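Local coordinates for ESAT-6-like protein EsxG (Mycobacterium smegmatis, PDB 3Q4H) that is of unknown detailed function but, as a secreted CFP-10-like member of the WXG100 family, probably acts as a small helical partner of another ESAT-6-like protein, at residues 26-29 against 30-34. Sequence-based numbering, arbitrary orientation.
Sequences MRST and IAQAE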
loop_
_atom_site.group_PDB
_atom_site.type_symbol
_atom_site.label_atom_id
_atom_site.label_comp_id
_atom_site.label_asym_id
_atom_site.label_seq_id
_atom_site.Cartn_x
_atom_site.Cartn_y
_atom_site.Cartn_z
HETATM N N MSE A 26 -1.836 5.354 -5.639
HETATM C CA MSE A 26 -1.724 6.608 -6.380
HETATM C C MSE A 26 -0.423 6.637 -7.206
HETATM O O MSE A 26 -0.467 6.831 -8.415
HETATM C CB MSE A 26 -1.775 7.803 -5.433
HETATM C CG MSE A 26 -1.583 9.167 -6.107
HETATM SE SE MSE A 26 -2.964 9.669 -7.424
HETATM C CE MSE A 26 -4.457 9.908 -6.219
ATOM N N ARG A 27 0.722 6.422 -6.558
ATOM C CA ARG A 27 2.000 6.360 -7.263
ATOM C C ARG A 27 1.925 5.408 -8.460
ATOM O O ARG A 27 2.538 5.652 -9.499
ATOM C CB ARG A 27 3.119 5.870 -6.343
ATOM C CG ARG A 27 3.400 6.707 -5.101
ATOM C CD ARG A 27 4.667 6.215 -4.415
ATOM N NE ARG A 27 4.663 6.450 -2.971
ATOM C CZ ARG A 27 5.146 7.535 -2.370
ATOM N NH1 ARG A 27 5.656 8.544 -3.074
ATOM N NH2 ARG A 27 5.104 7.627 -1.049
ATOM N N SER A 28 1.191 4.310 -8.285
ATOM C CA SER A 28 0.992 3.310 -9.335
ATOM C C SER A 28 0.117 3.841 -10.475
ATOM O O SER A 28 0.417 3.636 -11.645
ATOM C CB SER A 28 0.359 2.050 -8.736
ATOM O OG SER A 28 0.310 1.002 -9.690
ATOM N N THR A 29 -0.972 4.517 -10.113
ATOM C CA THR A 29 -1.860 5.146 -11.081
ATOM C C THR A 29 -1.163 6.227 -11.889
ATOM O O THR A 29 -1.353 6.293 -13.099
ATOM C CB THR A 29 -3.043 5.771 -10.376
ATOM O OG1 THR A 29 -3.739 4.743 -9.661
ATOM C CG2 THR A 29 -3.988 6.446 -11.373
ATOM N N ILE A 30 -0.371 7.068 -11.223
ATOM C CA ILE A 30 0.435 8.074 -11.897
ATOM C C ILE A 30 1.359 7.429 -12.935
ATOM O O ILE A 30 1.489 7.937 -14.047
ATOM C CB ILE A 30 1.296 8.897 -10.891
ATOM C CG1 ILE A 30 0.412 9.839 -10.077
ATOM C CG2 ILE A 30 2.357 9.736 -11.610
ATOM C CD1 ILE A 30 1.136 10.554 -8.971
ATOM N N ALA A 31 1.989 6.310 -12.557
ATOM C CA ALA A 31 2.931 5.584 -13.421
ATOM C C ALA A 31 2.245 4.943 -14.629
ATOM O O ALA A 31 2.756 5.002 -15.753
ATOM C CB ALA A 31 3.662 4.541 -12.624
ATOM N N GLN A 32 1.085 4.337 -14.402
ATOM C CA GLN A 32 0.284 3.798 -15.503
ATOM C C GLN A 32 -0.259 4.893 -16.426
ATOM O O GLN A 32 -0.430 4.674 -17.616
ATOM C CB GLN A 32 -0.880 2.958 -14.963
ATOM C CG GLN A 32 -0.445 1.677 -14.275
ATOM C CD GLN A 32 -1.617 0.764 -13.968
ATOM O OE1 GLN A 32 -1.913 0.476 -12.801
ATOM N NE2 GLN A 32 -2.301 0.308 -15.015
ATOM N N ALA A 33 -0.546 6.066 -15.876
ATOM C CA ALA A 33 -1.023 7.180 -16.690
ATOM C C ALA A 33 0.102 7.693 -17.581
ATOM O O ALA A 33 -0.134 8.110 -18.713
ATOM C CB ALA A 33 -1.561 8.289 -15.811
ATOM N N GLU A 34 1.323 7.640 -17.063
ATOM C CA GLU A 34 2.512 8.093 -17.779
ATOM C C GLU A 34 2.815 7.186 -18.979
ATOM O O GLU A 34 3.118 7.671 -20.061
ATOM C CB GLU A 34 3.695 8.155 -16.800
ATOM C CG GLU A 34 5.071 8.395 -17.418
ATOM C CD GLU A 34 5.329 9.830 -17.817
ATOM O OE1 GLU A 34 4.414 10.673 -17.704
ATOM O OE2 GLU A 34 6.470 10.115 -18.249
#
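Met-26 and Ile-30, one helical turn apart on helix 8-38 of the WXG100 helical hairpin, illustrate how a single helix presents a packed flank and a looser polar one. On the packed flank the selenomethionine CG lies 4.2 Å from Ile-30 CD1, the two side chains running obliquely past each other. Ile-30 CG1 points away from its own carbonyl carbon (chi1 -72°), which brings it back over the previous turn, 3.5 Å from Met-26 O. Ile-30 also meets Ser-63 of helix 47-77, the other arm of the hairpin, while Met-26 packs against the backbone of the partner protein.

The polar flank is looser, with Thr-29 and Gln-32 partly exposed. Ser-28 OG and Gln-32 OE1 stand 3.9 Å apart without bonding; Ser-28 is buried, its hydroxyl hydrogen-bonded to Asn-18 of the second copy of EsxG. Gln-32 leans over the preceding turn with its CG, 3.4 Å from Ser-28 O, and also packs on an aromatic side chain of the partner protein. The guanidinium of Arg-27 forms salt bridges with Asp-71 of its own chain and Asp-79 of the second EsxG copy.

Successive i to i+4 backbone bonds tie the two turns together, though their geometry differs: Ile-30 N reaches Met-26 O at 2.8 Å, with an N-H...O angle of 173°, whereas Ala-31 N approaches Arg-27 O from above the carbonyl plane, at 3.2 Å.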